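Local coordinates for alpha-acetolactate decarboxylase (Bacillus subtilis subsp. subtilis str. 168, PDB 5XNE), which catalyses the decarboxylation of (2S)-2-acetolactate to (R)-acetoin, a product that the cells can excrete, at residues V7-D19 with A218-T232. Residues are numbered along the deposited sequence; the frame is centred on the assembly and turned at random.
Sequences VSTMTSLLDGVYD and ANLDNPDFAKDIETT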
loop_
_atom_site.group_PDB
_atom_site.type_symbol
_atom_site.label_atom_id
_atom_site.label_comp_id
_atom_site.label_asym_id
_atom_site.label_seq_id
_atom_site.Cartn_x
_atom_site.Cartn_y
_atom_site.Cartn_z
ATOM N N VAL B 7 -3.475 2.925 -9.380
ATOM C CA VAL B 7 -2.816 4.083 -9.980
ATOM C C VAL B 7 -2.845 5.247 -8.983
ATOM O O VAL B 7 -3.905 5.808 -8.688
ATOM C CB VAL B 7 -3.498 4.477 -11.309
ATOM C CG1 VAL B 7 -2.961 5.811 -11.825
ATOM C CG2 VAL B 7 -3.286 3.384 -12.353
ATOM N N SER B 8 -1.662 5.554 -8.436
ATOM C CA SER B 8 -1.430 6.645 -7.477
ATOM C C SER B 8 -2.236 6.509 -6.177
ATOM O O SER B 8 -2.758 5.423 -5.870
ATOM C CB SER B 8 -1.721 8.006 -8.131
ATOM O OG SER B 8 -1.126 9.065 -7.385
ATOM N N THR B 9 -2.309 7.590 -5.402
ATOM C CA THR B 9 -2.897 7.518 -4.065
ATOM C C THR B 9 -4.042 8.489 -3.855
ATOM O O THR B 9 -4.096 9.573 -4.457
ATOM C CB THR B 9 -1.855 7.794 -2.944
ATOM O OG1 THR B 9 -1.571 9.205 -2.882
ATOM C CG2 THR B 9 -0.577 7.006 -3.190
ATOM N N MET B 10 -4.947 8.115 -2.959
ATOM C CA MET B 10 -6.059 8.982 -2.623
ATOM C C MET B 10 -5.556 10.254 -1.950
ATOM O O MET B 10 -6.108 11.331 -2.166
ATOM C CB MET B 10 -7.060 8.258 -1.708
ATOM C CG MET B 10 -8.284 9.076 -1.382
ATOM S SD MET B 10 -9.273 9.384 -2.861
ATOM C CE MET B 10 -10.512 10.499 -2.211
ATOM N N THR B 11 -4.493 10.142 -1.166
ATOM C CA THR B 11 -3.998 11.347 -0.506
ATOM C C THR B 11 -3.403 12.354 -1.497
ATOM O O THR B 11 -3.426 13.561 -1.226
ATOM C CB THR B 11 -2.974 11.021 0.561
ATOM O OG1 THR B 11 -1.892 10.285 -0.018
ATOM C CG2 THR B 11 -3.633 10.212 1.699
ATOM N N SER B 12 -2.894 11.892 -2.642
ATOM C CA SER B 12 -2.446 12.839 -3.673
ATOM C C SER B 12 -3.638 13.566 -4.282
ATOM O O SER B 12 -3.580 14.785 -4.541
ATOM C CB SER B 12 -1.615 12.126 -4.756
ATOM O OG SER B 12 -1.104 13.049 -5.726
ATOM N N LEU B 13 -4.732 12.836 -4.499
ATOM C CA LEU B 13 -5.958 13.458 -4.959
ATOM C C LEU B 13 -6.464 14.497 -3.942
ATOM O O LEU B 13 -6.860 15.605 -4.323
ATOM C CB LEU B 13 -7.024 12.387 -5.229
ATOM C CG LEU B 13 -8.026 12.631 -6.350
ATOM C CD1 LEU B 13 -7.362 12.754 -7.726
ATOM C CD2 LEU B 13 -9.093 11.539 -6.336
ATOM N N LEU B 14 -6.414 14.162 -2.652
ATOM C CA LEU B 14 -6.831 15.096 -1.609
ATOM C C LEU B 14 -6.068 16.411 -1.711
ATOM O O LEU B 14 -6.643 17.479 -1.503
ATOM C CB LEU B 14 -6.621 14.494 -0.220
ATOM C CG LEU B 14 -7.546 13.379 0.260
ATOM C CD1 LEU B 14 -7.158 12.988 1.689
ATOM C CD2 LEU B 14 -9.012 13.801 0.179
ATOM N N ASP B 15 -4.783 16.318 -2.054
ATOM C CA ASP B 15 -3.906 17.489 -2.130
ATOM C C ASP B 15 -4.099 18.292 -3.425
ATOM O O ASP B 15 -3.395 19.272 -3.668
ATOM C CB ASP B 15 -2.440 17.060 -2.002
ATOM C CG ASP B 15 -1.495 18.245 -1.793
ATOM O OD1 ASP B 15 -1.811 19.113 -0.953
ATOM O OD2 ASP B 15 -0.456 18.315 -2.479
ATOM N N GLY B 16 -5.044 17.876 -4.263
ATOM C CA GLY B 16 -5.366 18.640 -5.454
ATOM C C GLY B 16 -4.505 18.307 -6.655
ATOM O O GLY B 16 -4.430 19.072 -7.616
ATOM N N VAL B 17 -3.853 17.154 -6.615
ATOM C CA VAL B 17 -3.093 16.693 -7.763
ATOM C C VAL B 17 -4.074 15.965 -8.667
ATOM O O VAL B 17 -4.320 14.770 -8.510
ATOM C CB VAL B 17 -1.931 15.785 -7.350
ATOM C CG1 VAL B 17 -1.208 15.232 -8.563
ATOM C CG2 VAL B 17 -0.961 16.564 -6.462
ATOM N N TYR B 18 -4.659 16.697 -9.599
ATOM C CA TYR B 18 -5.705 16.116 -10.443
ATOM C C TYR B 18 -5.213 15.688 -11.813
ATOM O O TYR B 18 -5.987 15.153 -12.601
ATOM C CB TYR B 18 -6.864 17.100 -10.609
ATOM C CG TYR B 18 -7.489 17.525 -9.304
ATOM C CD1 TYR B 18 -7.612 16.633 -8.242
ATOM C CD2 TYR B 18 -7.940 18.828 -9.117
ATOM C CE1 TYR B 18 -8.184 17.025 -7.030
ATOM C CE2 TYR B 18 -8.507 19.225 -7.917
ATOM C CZ TYR B 18 -8.623 18.329 -6.876
ATOM O OH TYR B 18 -9.180 18.725 -5.685
ATOM N N ASP B 19 -3.938 15.911 -12.102
ATOM C CA ASP B 19 -3.381 15.545 -13.403
ATOM C C ASP B 19 -2.377 14.412 -13.232
ATOM O O ASP B 19 -1.320 14.617 -12.640
ATOM C CB ASP B 19 -2.702 16.750 -14.067
ATOM C CG ASP B 19 -3.688 17.820 -14.532
ATOM O OD1 ASP B 19 -4.900 17.728 -14.243
ATOM O OD2 ASP B 19 -3.225 18.765 -15.190
ATOM N N ALA B 218 4.050 16.987 -4.425
ATOM C CA ALA B 218 2.843 17.043 -3.602
ATOM C C ALA B 218 3.136 16.913 -2.110
ATOM O O ALA B 218 4.106 16.267 -1.701
ATOM C CB ALA B 218 1.858 15.958 -4.022
ATOM N N ASN B 219 2.260 17.511 -1.304
ATOM C CA ASN B 219 2.321 17.360 0.145
ATOM C C ASN B 219 1.362 16.264 0.585
ATOM O O ASN B 219 0.142 16.449 0.600
ATOM C CB ASN B 219 1.994 18.684 0.837
ATOM C CG ASN B 219 2.026 18.574 2.347
ATOM O OD1 ASN B 219 2.763 17.762 2.910
ATOM N ND2 ASN B 219 1.222 19.397 3.014
ATOM N N LEU B 220 1.918 15.108 0.928
ATOM C CA LEU B 220 1.103 13.949 1.249
ATOM C C LEU B 220 1.187 13.622 2.728
ATOM O O LEU B 220 0.953 12.483 3.143
ATOM C CB LEU B 220 1.538 12.744 0.417
ATOM C CG LEU B 220 1.504 12.962 -1.095
ATOM C CD1 LEU B 220 1.780 11.670 -1.843
ATOM C CD2 LEU B 220 0.158 13.535 -1.504
ATOM N N ASP B 221 1.537 14.621 3.529
ATOM C CA ASP B 221 1.653 14.394 4.960
ATOM C C ASP B 221 0.583 15.176 5.710
ATOM O O ASP B 221 0.870 16.057 6.519
ATOM C CB ASP B 221 3.063 14.742 5.442
ATOM C CG ASP B 221 4.117 13.780 4.888
ATOM O OD1 ASP B 221 3.973 12.551 5.096
ATOM O OD2 ASP B 221 5.087 14.244 4.244
ATOM N N ASN B 222 -0.662 14.829 5.404
ATOM C CA ASN B 222 -1.840 15.330 6.100
ATOM C C ASN B 222 -2.271 14.348 7.188
ATOM O O ASN B 222 -2.862 13.313 6.891
ATOM C CB ASN B 222 -2.973 15.554 5.096
ATOM C CG ASN B 222 -4.304 15.946 5.745
ATOM O OD1 ASN B 222 -4.405 16.178 6.952
ATOM N ND2 ASN B 222 -5.343 16.009 4.919
ATOM N N PRO B 223 -1.998 14.686 8.456
ATOM C CA PRO B 223 -2.366 13.829 9.584
ATOM C C PRO B 223 -3.870 13.554 9.637
ATOM O O PRO B 223 -4.295 12.616 10.304
ATOM C CB PRO B 223 -1.919 14.647 10.804
ATOM C CG PRO B 223 -1.997 16.044 10.332
ATOM C CD PRO B 223 -1.525 16.004 8.910
ATOM N N ASP B 224 -4.661 14.376 8.958
ATOM C CA ASP B 224 -6.114 14.259 9.002
ATOM C C ASP B 224 -6.720 13.578 7.761
ATOM O O ASP B 224 -7.926 13.710 7.490
ATOM C CB ASP B 224 -6.739 15.651 9.155
ATOM C CG ASP B 224 -6.136 16.433 10.308
ATOM O OD1 ASP B 224 -6.241 15.935 11.457
ATOM O OD2 ASP B 224 -5.558 17.501 10.045
ATOM N N PHE B 225 -5.898 12.834 7.029
ATOM C CA PHE B 225 -6.324 12.295 5.742
ATOM C C PHE B 225 -7.541 11.376 5.859
ATOM O O PHE B 225 -8.425 11.407 4.993
ATOM C CB PHE B 225 -5.165 11.554 5.055
ATOM C CG PHE B 225 -4.884 10.182 5.614
ATOM C CD1 PHE B 225 -3.993 10.018 6.666
ATOM C CD2 PHE B 225 -5.501 9.055 5.082
ATOM C CE1 PHE B 225 -3.722 8.761 7.180
ATOM C CE2 PHE B 225 -5.239 7.794 5.596
ATOM C CZ PHE B 225 -4.349 7.643 6.642
ATOM N N ALA B 226 -7.618 10.587 6.929
ATOM C CA ALA B 226 -8.704 9.616 7.040
ATOM C C ALA B 226 -10.057 10.319 7.131
ATOM O O ALA B 226 -11.010 9.909 6.469
ATOM C CB ALA B 226 -8.488 8.693 8.234
ATOM N N LYS B 227 -10.149 11.391 7.912
ATOM C CA LYS B 227 -11.411 12.120 7.964
ATOM C C LYS B 227 -11.678 12.852 6.650
ATOM O O LYS B 227 -12.828 13.027 6.253
ATOM C CB LYS B 227 -11.439 13.114 9.131
ATOM C CG LYS B 227 -11.019 14.535 8.746
ATOM C CD LYS B 227 -10.822 15.434 9.965
ATOM C CE LYS B 227 -9.714 14.920 10.857
ATOM N NZ LYS B 227 -9.334 15.823 11.995
ATOM N N ASP B 228 -10.617 13.281 5.973
ATOM C CA ASP B 228 -10.801 14.025 4.741
ATOM C C ASP B 228 -11.339 13.084 3.666
ATOM O O ASP B 228 -12.172 13.475 2.850
ATOM C CB ASP B 228 -9.497 14.693 4.305
ATOM C CG ASP B 228 -9.156 15.918 5.150
ATOM O OD1 ASP B 228 -9.994 16.329 5.979
ATOM O OD2 ASP B 228 -8.058 16.480 4.974
ATOM N N ILE B 229 -10.884 11.839 3.694
ATOM C CA ILE B 229 -11.419 10.826 2.784
ATOM C C ILE B 229 -12.892 10.547 3.109
ATOM O O ILE B 229 -13.723 10.448 2.205
ATOM C CB ILE B 229 -10.586 9.522 2.839
ATOM C CG1 ILE B 229 -9.237 9.743 2.154
ATOM C CG2 ILE B 229 -11.332 8.361 2.162
ATOM C CD1 ILE B 229 -8.284 8.562 2.235
ATOM N N GLU B 230 -13.224 10.445 4.396
ATOM C CA GLU B 230 -14.623 10.300 4.801
ATOM C C GLU B 230 -15.488 11.405 4.213
ATOM O O GLU B 230 -16.582 11.157 3.711
ATOM C CB GLU B 230 -14.761 10.317 6.322
ATOM C CG GLU B 230 -14.370 9.030 7.016
ATOM C CD GLU B 230 -14.988 8.931 8.399
ATOM O OE1 GLU B 230 -15.865 9.767 8.713
ATOM O OE2 GLU B 230 -14.597 8.028 9.169
ATOM N N THR B 231 -14.974 12.627 4.273
ATOM C CA THR B 231 -15.690 13.799 3.802
ATOM C C THR B 231 -15.926 13.786 2.292
ATOM O O THR B 231 -17.038 14.044 1.832
ATOM C CB THR B 231 -14.933 15.086 4.176
ATOM O OG1 THR B 231 -14.977 15.265 5.598
ATOM C CG2 THR B 231 -15.548 16.299 3.484
ATOM N N THR B 232 -14.880 13.495 1.523
ATOM C CA THR B 232 -14.985 13.568 0.073
ATOM C C THR B 232 -15.754 12.375 -0.489
ATOM O O THR B 232 -16.454 12.497 -1.498
ATOM C CB THR B 232 -13.587 13.648 -0.607
ATOM O OG1 THR B 232 -12.848 12.451 -0.356
ATOM C CG2 THR B 232 -12.789 14.846 -0.072
HETATM O O HOH W 1 -0.473 10.592 2.376
HETATM O O HOH W 2 -0.764 20.486 1.014
#
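Asp15 OD2 accepts from Asn219 N at 3.1 Å, the donor lying well above the carboxylate plane, and illustrates how a residue just past the end of a short helix can hold a loop by a backbone N-H. OD1 is linked to Asn219 ND2 through a water. CG anti to the backbone N (chi1 -169°) carries the carboxylate alongside Asn219. Replacing the acid by an alanine is likely to leave Asn219 N without its acceptor and break the water link to ND2. Nearby, Leu220 lays CD2 tightly against the helix backbone, 3.5 Å from Ser12 CA, and a second water joins Leu220 O to Thr11 OG1. The methyl CG2 of Thr11 approaches the Phe225 ring obliquely, 4.0 Å from CD2. Farther along, Leu14 divides its branches: CD1 touches Asp228 CB and Ile229 CG1, whereas CD2 meets Thr232 CG2 at 3.9 Å. Met10, bent at chi2 (65°), presses CG on Ile229 CD1 at 3.7 Å; its side chain is about 7 Å from the zinc ion held by His173, His175 and His186. Beside the loop contact, the Schellman-terminated helix 10-14 thus packs at 75° on helix 225-232, the last of the chain.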